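Long-range contacts in CurF (Lyngbya majuscula, PDB 5DP2), which probably catalyses NADPH-dependent cyclopropane ring formation in curacin A biosynthesis, as an enoyl reductase-like domain of a polyketide synthase: residues L13-Y18 / E76-G81; V176-F181 / G306-L311; T189-K194 / N208-E213. One frame throughout, in Å; residues are numbered along the deposited sequence.

Contact 1 of 3, residues L13-Y18 / E76-G81; sequences LRIPSY and ENLTFG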
loop_
_atom_site.group_PDB
_atom_site.type_symbol
_atom_site.label_atom_id
_atom_site.label_comp_id
_atom_site.label_asym_id
_atom_site.label_seq_id
_atom_site.Cartn_x
_atom_site.Cartn_y
_atom_site.Cartn_z
ATOM N N LEU A 13 -4.529 -7.586 -17.291
ATOM C CA LEU A 13 -5.838 -7.211 -16.732
ATOM C C LEU A 13 -6.208 -5.815 -17.231
ATOM O O LEU A 13 -5.444 -4.862 -17.117
ATOM C CB LEU A 13 -5.740 -7.236 -15.198
ATOM C CG LEU A 13 -7.079 -7.138 -14.464
ATOM C CD1 LEU A 13 -7.925 -8.356 -14.709
ATOM C CD2 LEU A 13 -6.796 -6.973 -12.968
ATOM N N ARG A 14 -7.432 -5.705 -17.780
ATOM C CA ARG A 14 -7.901 -4.474 -18.385
ATOM C C ARG A 14 -9.390 -4.303 -18.121
ATOM O O ARG A 14 -10.063 -5.239 -17.688
ATOM C CB ARG A 14 -7.631 -4.488 -19.910
ATOM C CG ARG A 14 -6.157 -4.615 -20.292
ATOM C CD ARG A 14 -5.346 -3.357 -20.028
ATOM N NE ARG A 14 -5.514 -2.375 -21.120
ATOM C CZ ARG A 14 -4.861 -2.473 -22.284
ATOM N NH1 ARG A 14 -3.901 -3.356 -22.464
ATOM N NH2 ARG A 14 -5.170 -1.652 -23.283
ATOM N N ILE A 15 -9.888 -3.107 -18.411
ATOM C CA ILE A 15 -11.322 -2.820 -18.377
ATOM C C ILE A 15 -11.724 -2.095 -19.663
ATOM O O ILE A 15 -10.929 -1.360 -20.245
ATOM C CB ILE A 15 -11.716 -1.965 -17.155
ATOM C CG1 ILE A 15 -10.907 -0.674 -17.066
ATOM C CG2 ILE A 15 -11.618 -2.776 -15.876
ATOM C CD1 ILE A 15 -11.371 0.287 -15.992
ATOM N N PRO A 16 -13.010 -2.216 -20.046
ATOM C CA PRO A 16 -13.495 -1.486 -21.209
ATOM C C PRO A 16 -13.973 -0.083 -20.868
ATOM O O PRO A 16 -14.112 0.763 -21.770
ATOM C CB PRO A 16 -14.671 -2.339 -21.676
ATOM C CG PRO A 16 -15.195 -2.972 -20.433
ATOM C CD PRO A 16 -13.950 -3.272 -19.636
ATOM N N SER A 17 -14.282 0.160 -19.600
ATOM C CA SER A 17 -14.989 1.360 -19.156
ATOM C C SER A 17 -14.989 1.277 -17.627
ATOM O O SER A 17 -14.734 0.207 -17.054
ATOM C CB SER A 17 -16.428 1.417 -19.677
ATOM O OG SER A 17 -17.140 0.250 -19.309
ATOM N N TYR A 18 -15.316 2.389 -16.979
ATOM C CA TYR A 18 -15.375 2.463 -15.517
ATOM C C TYR A 18 -16.763 2.117 -14.991
ATOM O O TYR A 18 -17.786 2.332 -15.671
ATOM C CB TYR A 18 -15.035 3.873 -15.058
ATOM C CG TYR A 18 -13.610 4.275 -15.348
ATOM C CD1 TYR A 18 -12.562 3.529 -14.858
ATOM C CD2 TYR A 18 -13.292 5.398 -16.101
ATOM C CE1 TYR A 18 -11.238 3.879 -15.110
ATOM C CE2 TYR A 18 -11.959 5.763 -16.357
ATOM C CZ TYR A 18 -10.934 4.985 -15.850
ATOM O OH TYR A 18 -9.595 5.287 -16.068
ATOM N N GLU A 76 -9.864 2.313 -21.246
ATOM C CA GLU A 76 -9.454 1.119 -21.970
ATOM C C GLU A 76 -7.943 0.925 -22.022
ATOM O O GLU A 76 -7.470 -0.147 -22.414
ATOM C CB GLU A 76 -10.042 1.118 -23.379
ATOM C CG GLU A 76 -9.507 2.219 -24.281
ATOM C CD GLU A 76 -10.203 2.249 -25.622
ATOM O OE1 GLU A 76 -11.384 1.869 -25.672
ATOM O OE2 GLU A 76 -9.582 2.646 -26.627
ATOM N N ASN A 77 -7.188 1.947 -21.598
ATOM C CA ASN A 77 -5.727 1.867 -21.527
ATOM C C ASN A 77 -5.217 1.603 -20.109
ATOM O O ASN A 77 -4.019 1.390 -19.932
ATOM C CB ASN A 77 -5.098 3.150 -22.073
ATOM C CG ASN A 77 -5.335 3.335 -23.553
ATOM O OD1 ASN A 77 -5.815 2.433 -24.245
ATOM N ND2 ASN A 77 -4.967 4.515 -24.042
ATOM N N LEU A 78 -6.082 1.696 -19.102
ATOM C CA LEU A 78 -5.648 1.559 -17.700
ATOM C C LEU A 78 -5.146 0.145 -17.410
ATOM O O LEU A 78 -5.815 -0.838 -17.722
ATOM C CB LEU A 78 -6.826 1.892 -16.780
ATOM C CG LEU A 78 -6.519 1.909 -15.271
ATOM C CD1 LEU A 78 -5.542 2.999 -14.877
ATOM C CD2 LEU A 78 -7.806 2.066 -14.489
ATOM N N THR A 79 -3.976 0.074 -16.760
ATOM C CA THR A 79 -3.455 -1.183 -16.251
ATOM C C THR A 79 -3.475 -1.158 -14.715
ATOM O O THR A 79 -3.684 -0.118 -14.089
ATOM C CB THR A 79 -2.040 -1.486 -16.791
ATOM O OG1 THR A 79 -1.123 -0.489 -16.341
ATOM C CG2 THR A 79 -1.994 -1.508 -18.295
ATOM N N PHE A 80 -3.250 -2.341 -14.147
ATOM C CA PHE A 80 -3.326 -2.548 -12.707
ATOM C C PHE A 80 -2.097 -3.297 -12.239
ATOM O O PHE A 80 -1.471 -4.028 -13.004
ATOM C CB PHE A 80 -4.594 -3.354 -12.358
ATOM C CG PHE A 80 -5.851 -2.728 -12.879
ATOM C CD1 PHE A 80 -6.513 -1.761 -12.156
ATOM C CD2 PHE A 80 -6.346 -3.055 -14.142
ATOM C CE1 PHE A 80 -7.622 -1.122 -12.666
ATOM C CE2 PHE A 80 -7.465 -2.425 -14.654
ATOM C CZ PHE A 80 -8.116 -1.475 -13.912
ATOM N N GLY A 81 -1.808 -3.136 -10.951
ATOM C CA GLY A 81 -0.705 -3.836 -10.306
ATOM C C GLY A 81 0.399 -2.847 -9.983
ATOM O O GLY A 81 1.344 -2.660 -10.783
HETATM O O HOH W 1 -3.027 -4.663 -15.822
HETATM O O HOH W 2 -7.940 -1.175 -19.371
HETATM O O HOH W 3 -9.108 -2.475 -22.569
#

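Contact 2 of 3, residues V176-F181 / G306-L311; sequences VQLAQF and GSLKPL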
loop_
_atom_site.group_PDB
_atom_site.type_symbol
_atom_site.label_atom_id
_atom_site.label_comp_id
_atom_site.label_asym_id
_atom_site.label_seq_id
_atom_site.Cartn_x
_atom_site.Cartn_y
_atom_site.Cartn_z
ATOM N N VAL A 176 0.993 -0.931 12.053
ATOM C CA VAL A 176 1.041 -1.496 13.408
ATOM C C VAL A 176 2.390 -2.175 13.638
ATOM O O VAL A 176 3.034 -1.968 14.671
ATOM C CB VAL A 176 -0.133 -2.476 13.674
ATOM C CG1 VAL A 176 0.082 -3.207 14.989
ATOM C CG2 VAL A 176 -1.464 -1.736 13.685
ATOM N N GLN A 177 2.822 -3.008 12.697
ATOM C CA GLN A 177 4.096 -3.692 12.872
ATOM C C GLN A 177 5.226 -2.685 13.044
ATOM O O GLN A 177 6.096 -2.841 13.919
ATOM C CB GLN A 177 4.435 -4.594 11.682
ATOM C CG GLN A 177 3.657 -5.891 11.619
ATOM C CD GLN A 177 4.333 -6.867 10.672
ATOM O OE1 GLN A 177 5.558 -7.020 10.703
ATOM N NE2 GLN A 177 3.548 -7.550 9.862
ATOM N N LEU A 178 5.273 -1.662 12.199
ATOM C CA LEU A 178 6.349 -0.680 12.269
ATOM C C LEU A 178 6.283 0.157 13.545
ATOM O O LEU A 178 7.311 0.399 14.192
ATOM C CB LEU A 178 6.323 0.225 11.028
ATOM C CG LEU A 178 6.940 -0.413 9.803
ATOM C CD1 LEU A 178 6.481 0.322 8.557
ATOM C CD2 LEU A 178 8.453 -0.400 9.898
ATOM N N ALA A 179 5.090 0.613 13.918
ATOM C CA ALA A 179 4.972 1.397 15.126
ATOM C C ALA A 179 5.469 0.607 16.348
ATOM O O ALA A 179 6.138 1.169 17.218
ATOM C CB ALA A 179 3.541 1.869 15.316
ATOM N N GLN A 180 5.133 -0.673 16.402
ATOM C CA GLN A 180 5.629 -1.469 17.533
ATOM C C GLN A 180 7.123 -1.743 17.446
ATOM O O GLN A 180 7.799 -1.709 18.481
ATOM C CB GLN A 180 4.814 -2.726 17.663
ATOM C CG GLN A 180 3.366 -2.365 17.916
ATOM C CD GLN A 180 2.579 -3.477 18.526
ATOM O OE1 GLN A 180 2.667 -4.632 18.116
ATOM N NE2 GLN A 180 1.818 -3.137 19.553
ATOM N N PHE A 181 7.665 -1.942 16.241
ATOM C CA PHE A 181 9.119 -2.059 16.063
ATOM C C PHE A 181 9.845 -0.811 16.578
ATOM O O PHE A 181 10.927 -0.905 17.165
ATOM C CB PHE A 181 9.442 -2.316 14.577
ATOM C CG PHE A 181 10.914 -2.247 14.241
ATOM C CD1 PHE A 181 11.774 -3.255 14.612
ATOM C CD2 PHE A 181 11.436 -1.114 13.605
ATOM C CE1 PHE A 181 13.120 -3.165 14.331
ATOM C CE2 PHE A 181 12.784 -1.020 13.317
ATOM C CZ PHE A 181 13.625 -2.054 13.677
ATOM N N GLY A 306 13.495 -10.946 10.291
ATOM C CA GLY A 306 12.219 -11.237 10.942
ATOM C C GLY A 306 11.747 -10.157 11.903
ATOM O O GLY A 306 10.717 -10.330 12.546
ATOM N N SER A 307 12.449 -9.020 12.004
ATOM C CA SER A 307 11.921 -7.876 12.752
ATOM C C SER A 307 10.582 -7.380 12.212
ATOM O O SER A 307 9.767 -6.850 12.958
ATOM C CB SER A 307 12.927 -6.724 12.753
ATOM O OG SER A 307 14.039 -6.995 13.575
ATOM N N LEU A 308 10.413 -7.488 10.898
ATOM C CA LEU A 308 9.109 -7.296 10.245
ATOM C C LEU A 308 8.750 -8.622 9.584
ATOM O O LEU A 308 9.630 -9.395 9.186
ATOM C CB LEU A 308 9.144 -6.176 9.211
ATOM C CG LEU A 308 9.481 -4.801 9.791
ATOM C CD1 LEU A 308 9.614 -3.810 8.645
ATOM C CD2 LEU A 308 8.447 -4.305 10.802
ATOM N N LYS A 309 7.436 -8.874 9.466
ATOM C CA LYS A 309 6.915 -10.115 8.925
ATOM C C LYS A 309 5.930 -9.817 7.807
ATOM O O LYS A 309 5.313 -8.744 7.787
ATOM C CB LYS A 309 6.179 -10.905 10.016
ATOM C CG LYS A 309 6.978 -11.267 11.236
ATOM C CD LYS A 309 7.684 -12.580 11.092
ATOM C CE LYS A 309 8.141 -13.158 12.432
ATOM N NZ LYS A 309 9.436 -12.663 12.966
ATOM N N PRO A 310 5.734 -10.762 6.892
ATOM C CA PRO A 310 4.675 -10.604 5.913
ATOM C C PRO A 310 3.351 -10.305 6.596
ATOM O O PRO A 310 3.075 -10.738 7.733
ATOM C CB PRO A 310 4.607 -11.963 5.212
ATOM C CG PRO A 310 5.890 -12.618 5.493
ATOM C CD PRO A 310 6.433 -12.056 6.758
ATOM N N LEU A 311 2.492 -9.573 5.890
ATOM C CA LEU A 311 1.124 -9.355 6.389
ATOM C C LEU A 311 0.320 -10.629 6.336
ATOM O O LEU A 311 0.587 -11.505 5.510
ATOM C CB LEU A 311 0.422 -8.288 5.542
ATOM C CG LEU A 311 1.113 -6.945 5.444
ATOM C CD1 LEU A 311 0.229 -5.983 4.654
ATOM C CD2 LEU A 311 1.494 -6.394 6.823
HETATM O O HOH W 4 6.598 -7.382 13.276
#

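Contact 3 of 3, residues T189-K194 / N208-E213; sequences TTSPHK and NSRTTE. With NAP (NADP nicotinamide-adenine-dinucleotide phosphate), chain B.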
loop_
_atom_site.group_PDB
_atom_site.type_symbol
_atom_site.label_atom_id
_atom_site.label_comp_id
_atom_site.label_asym_id
_atom_site.label_seq_id
_atom_site.Cartn_x
_atom_site.Cartn_y
_atom_site.Cartn_z
ATOM N N THR A 189 -7.903 1.546 15.321
ATOM C CA THR A 189 -9.341 1.483 15.015
ATOM C C THR A 189 -9.579 0.497 13.884
ATOM O O THR A 189 -8.761 0.335 12.971
ATOM C CB THR A 189 -9.962 2.843 14.675
ATOM O OG1 THR A 189 -9.548 3.233 13.358
ATOM C CG2 THR A 189 -9.622 3.893 15.716
ATOM N N THR A 190 -10.730 -0.171 13.945
ATOM C CA THR A 190 -11.163 -1.086 12.895
ATOM C C THR A 190 -12.679 -1.285 13.063
ATOM O O THR A 190 -13.294 -0.837 14.030
ATOM C CB THR A 190 -10.388 -2.429 12.963
ATOM O OG1 THR A 190 -10.722 -3.226 11.850
ATOM C CG2 THR A 190 -10.707 -3.214 14.219
ATOM N N SER A 191 -13.276 -1.976 12.105
ATOM C CA SER A 191 -14.719 -2.194 12.154
ATOM C C SER A 191 -15.060 -3.153 13.306
ATOM O O SER A 191 -14.235 -3.998 13.699
ATOM C CB SER A 191 -15.187 -2.757 10.831
ATOM O OG SER A 191 -14.976 -1.834 9.771
ATOM N N PRO A 192 -16.293 -3.078 13.844
ATOM C CA PRO A 192 -16.629 -3.855 15.044
ATOM C C PRO A 192 -16.293 -5.354 14.989
ATOM O O PRO A 192 -15.832 -5.906 15.996
ATOM C CB PRO A 192 -18.124 -3.586 15.217
ATOM C CG PRO A 192 -18.270 -2.185 14.707
ATOM C CD PRO A 192 -17.358 -2.100 13.526
ATOM N N HIS A 193 -16.532 -6.014 13.860
ATOM C CA HIS A 193 -16.325 -7.438 13.788
ATOM C C HIS A 193 -14.853 -7.834 13.625
ATOM O O HIS A 193 -14.548 -9.024 13.666
ATOM C CB HIS A 193 -17.179 -8.093 12.694
ATOM C CG HIS A 193 -16.709 -7.824 11.310
ATOM N ND1 HIS A 193 -16.874 -6.611 10.691
ATOM C CD2 HIS A 193 -16.091 -8.635 10.420
ATOM C CE1 HIS A 193 -16.379 -6.692 9.470
ATOM N NE2 HIS A 193 -15.898 -7.907 9.284
ATOM N N LYS A 194 -13.968 -6.854 13.424
ATOM C CA LYS A 194 -12.529 -7.092 13.349
ATOM C C LYS A 194 -11.792 -6.718 14.621
ATOM O O LYS A 194 -10.598 -7.020 14.742
ATOM C CB LYS A 194 -11.924 -6.353 12.143
ATOM C CG LYS A 194 -12.563 -6.731 10.818
ATOM C CD LYS A 194 -11.880 -6.059 9.631
ATOM C CE LYS A 194 -12.643 -6.281 8.338
ATOM N NZ LYS A 194 -11.893 -5.767 7.155
ATOM N N ASN A 208 -13.721 1.162 17.620
ATOM C CA ASN A 208 -14.491 1.174 16.388
ATOM C C ASN A 208 -14.126 2.366 15.523
ATOM O O ASN A 208 -14.181 3.524 15.965
ATOM C CB ASN A 208 -15.985 1.258 16.784
ATOM C CG ASN A 208 -16.936 1.239 15.604
ATOM O OD1 ASN A 208 -16.568 0.914 14.493
ATOM N ND2 ASN A 208 -18.198 1.578 15.865
ATOM N N SER A 209 -13.777 2.080 14.269
ATOM C CA SER A 209 -13.455 3.095 13.292
ATOM C C SER A 209 -14.648 3.658 12.519
ATOM O O SER A 209 -14.493 4.633 11.788
ATOM C CB SER A 209 -12.566 2.489 12.233
ATOM O OG SER A 209 -13.290 1.427 11.617
ATOM N N ARG A 210 -15.817 3.014 12.651
ATOM C CA ARG A 210 -16.939 3.270 11.755
ATOM C C ARG A 210 -17.797 4.447 12.180
ATOM O O ARG A 210 -18.721 4.821 11.447
ATOM C CB ARG A 210 -17.777 2.006 11.564
ATOM C CG ARG A 210 -17.051 0.933 10.786
ATOM C CD ARG A 210 -17.278 1.102 9.302
ATOM N NE ARG A 210 -16.378 0.237 8.521
ATOM C CZ ARG A 210 -16.355 0.194 7.181
ATOM N NH1 ARG A 210 -17.195 0.931 6.467
ATOM N NH2 ARG A 210 -15.502 -0.595 6.544
ATOM N N THR A 211 -17.488 5.051 13.323
ATOM C CA THR A 211 -18.008 6.358 13.727
ATOM C C THR A 211 -16.820 7.161 14.246
ATOM O O THR A 211 -15.751 6.604 14.498
ATOM C CB THR A 211 -19.073 6.288 14.846
ATOM O OG1 THR A 211 -18.441 5.988 16.086
ATOM C CG2 THR A 211 -20.179 5.287 14.488
ATOM N N THR A 212 -17.047 8.457 14.471
ATOM C CA THR A 212 -16.005 9.289 15.050
ATOM C C THR A 212 -15.999 9.271 16.588
ATOM O O THR A 212 -15.262 10.035 17.209
ATOM C CB THR A 212 -16.068 10.727 14.516
ATOM O OG1 THR A 212 -17.331 11.298 14.837
ATOM C CG2 THR A 212 -15.831 10.807 13.024
ATOM N N GLU A 213 -16.753 8.369 17.208
ATOM C CA GLU A 213 -16.741 8.278 18.664
ATOM C C GLU A 213 -15.368 7.821 19.202
ATOM O O GLU A 213 -15.102 8.016 20.380
ATOM C CB GLU A 213 -17.852 7.353 19.144
ATOM C CG GLU A 213 -19.254 7.952 18.953
ATOM C CD GLU A 213 -19.389 9.370 19.490
ATOM O OE1 GLU A 213 -19.030 9.614 20.670
ATOM O OE2 GLU A 213 -19.851 10.248 18.726
HETATM P PA NAP B . -7.001 -1.455 3.022
HETATM O O1A NAP B . -6.626 -2.897 3.048
HETATM O O2A NAP B . -6.620 -0.584 4.163
HETATM O O5B NAP B . -8.576 -1.390 2.760
HETATM C C5B NAP B . -9.320 -0.189 3.006
HETATM C C4B NAP B . -9.563 0.063 4.478
HETATM O O4B NAP B . -10.452 1.149 4.599
HETATM C C3B NAP B . -10.152 -1.103 5.215
HETATM O O3B NAP B . -9.202 -1.538 6.191
HETATM C C2B NAP B . -11.439 -0.566 5.869
HETATM O O2B NAP B . -11.652 -0.844 7.224
HETATM C C1B NAP B . -11.268 0.937 5.770
HETATM N N9A NAP B . -12.501 1.673 5.528
HETATM C C8A NAP B . -13.092 1.921 4.308
HETATM N N7A NAP B . -14.226 2.643 4.467
HETATM C C5A NAP B . -14.351 2.865 5.783
HETATM C C6A NAP B . -15.297 3.550 6.602
HETATM N N6A NAP B . -16.358 4.160 6.037
HETATM N N1A NAP B . -15.099 3.575 7.913
HETATM C C2A NAP B . -14.034 2.959 8.439
HETATM N N3A NAP B . -13.083 2.291 7.780
HETATM C C4A NAP B . -13.257 2.234 6.469
HETATM O O3 NAP B . -6.447 -0.778 1.671
HETATM P PN NAP B . -4.965 -0.290 1.308
HETATM O O1N NAP B . -4.729 -0.632 -0.111
HETATM O O2N NAP B . -3.984 -0.764 2.341
HETATM O O5D NAP B . -5.134 1.265 1.387
HETATM C C5D NAP B . -5.396 1.874 2.672
HETATM C C4D NAP B . -5.911 3.321 2.466
HETATM O O4D NAP B . -4.798 4.141 2.227
HETATM C C3D NAP B . -6.827 3.509 1.251
HETATM O O3D NAP B . -7.704 4.610 1.528
HETATM C C2D NAP B . -5.857 3.823 0.140
HETATM O O2D NAP B . -6.501 4.570 -0.896
HETATM C C1D NAP B . -4.801 4.612 0.868
HETATM N N1N NAP B . -3.384 4.523 0.454
HETATM C C2N NAP B . -2.699 5.655 0.176
HETATM C C3N NAP B . -1.359 5.640 -0.203
HETATM C C7N NAP B . -0.651 6.918 -0.496
HETATM O O7N NAP B . 0.439 6.797 -1.012
HETATM N N7N NAP B . -1.246 8.096 -0.166
HETATM C C4N NAP B . -0.698 4.412 -0.299
HETATM C C5N NAP B . -1.421 3.263 -0.006
HETATM C C6N NAP B . -2.767 3.331 0.374
HETATM P P2B NAP B . -12.123 -2.263 7.792
HETATM O O1X NAP B . -10.962 -3.225 7.573
HETATM O O2X NAP B . -12.384 -1.964 9.241
HETATM O O3X NAP B . -13.350 -2.665 7.009
#

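Contact 1 of 3, residues L13-Y18 / E76-G81
Arg14 closes side-on, through two nitrogens, on one backbone acceptor of the loop 76-81, Glu76 O. The bond from NH2 is the straighter, 2.9 Å to Glu76 O and in the plane of that carbonyl, whereas NE comes from above the carbonyl plane at 3.2 Å. Successive bends at chi2 (-72°) and chi3 (-82°) curl the chain back to bring the guanidinium edge there. An alanine here would remove both donors and is likely to leave Glu76 O with water as its remaining partner across this contact. Three waters add bridges, among them one from Leu13 O to Phe80 N and one from Ile15 O to Glu76 O. A nearly straight CA-H...O contact joins Glu76 CA to Ile15 O at 3.4 Å.

The apolar contacts are made by leucine, isoleucine and aromatic side chains. Leu13 crosses Phe80 at about a right angle, CD2 to CD2 4.1 Å, and Ile15 CG2 meets Phe80 CZ. At the far end Leu78 CD2 lies at the edge of the Tyr18 ring, 3.9 Å from CE1. Helix 50-57 backs Leu78 and Phe80. The arrangement packs the N-terminal hairpin strand 11-14 on the loop leading into strand 83-91 of the GroES-like domain.

Contact 2 of 3, residues V176-F181 / G306-L311
Gln177 projects from helix 170-181 and uses its amide to pair with the backbone of Lys309 through both of its polar atoms. OE1 accepts from Lys309 N at 2.9 Å; the N-H points almost straight at it (168°) and arrives in the plane of the amide, on a lone pair. NE2 returns a bond to Lys309 O at 3.0 Å, more bent, with the donor raised above the plane of the backbone carbonyl. With donor and acceptor both engaged by one residue, the two bonds fix the rotation of the amide and distinguish its oxygen from its nitrogen. The side chain is extended beyond CG (chi2 -163°), which carries the amide across to the loop. A water lies 2.8 Å from Gln177 OE1 and also within reach of Ser307 O, with more acceptors about it than it has protons.

The apolar part is centred on Leu308. Its CD1 meets Leu178 CD2 at 3.8 Å, the two side chains crossing at about a right angle, while CD2 lies near the CB atoms of Gln177 and Phe181. Phe181 has its ring carbon CE1 3.9 Å from Ser307 CB, at the exposed end of the contact. At the other end Leu311 CD2 packs against Gln177 NE2. Leu299, Leu302 and Phe303 of helix 290-305 also touch Leu308, and Phe143 of helix 140-153 touches both Gln177 and Leu311.

Within the loop, Lys309 turns away from the helix and its NZ donates to Gly306 O at 2.7 Å. Gly306, with positive phi (89°), ends the run of helix 290-305. The contact thus joins a helix of the nucleotide-binding Rossmann domain to the connection that leaves helix 290-305 for strand 313-317, which belongs to the mixed sheet of the neighbouring domain.

Contact 3 of 3, residues T189-K194 / N208-E213
Ser191 and Arg210 meet at the 2'-phosphate of NADP, the serine hydroxyl set at the edge of the guanidinium. In the conformer of Arg210 described here, one of two modelled, NE donates to Ser191 OG at 2.8 Å, close to the guanidinium plane, and Ser191 OG in turn donates to phosphate oxygen O2X at 2.6 Å, so that the hydroxyl relays between arginine and phosphate. O2X also accepts from Ser191 N. At the same guanidinium edge Arg210 NH2 reaches O3X at 3.0 Å, while one face of the group meets the adenine, whose C6A lies 3.2 Å above the guanidinium plane of Arg210, offset toward the rim. A bend at chi2 (-88°) turns the arginine chain so that edge and face serve phosphate and base together. Lys194, extended beyond CG, takes O1X through NZ at 2.7 Å. Its ammonium is also held by the backbone oxygens of Ser331 and His333. These positive groups would probably balance the negative charge of the phosphate.

Next to the phosphate site the strand ends pair in parallel, Thr190 with Asn208. Ser209 N donates to Thr190 O at 3.0 Å, and Thr189 OG1, which is bonded to His165, lies against Ser209 CB. Asn208 OD1 accepts from Arg210 N in an Asx turn, with its amide set obliquely against Pro192; OD1 is 3.3 Å from Pro192 CD. The turn helps to place the start of the arginine. The residues that follow strands 185-190 and 205-208 help to form the adenosine 2'-phosphate pocket of an NADP-binding Rossmann fold.

Overall arrangement
Contact 3 lies in the Rossmann domain, and contact 2 joins that domain to the connection toward the other: helix 170-181 of contact 2 is followed in the chain by strand 185-190 of contact 3, which is nested within the loop that contact 2 closes. Their centres are 22 Å apart and their nearest atoms about 7 Å. Contact 3 binds the cofactor directly at its adenosine end, whereas the side chain of Leu311 in contact 2 is about 7 Å from NADP. Contact 1 precedes both in the chain and lies across the chain's centre from contact 2, with centres 33 Å apart; its centre is 32 Å from that of contact 3. Its Phe80 side chain remains about 12 Å from NADP.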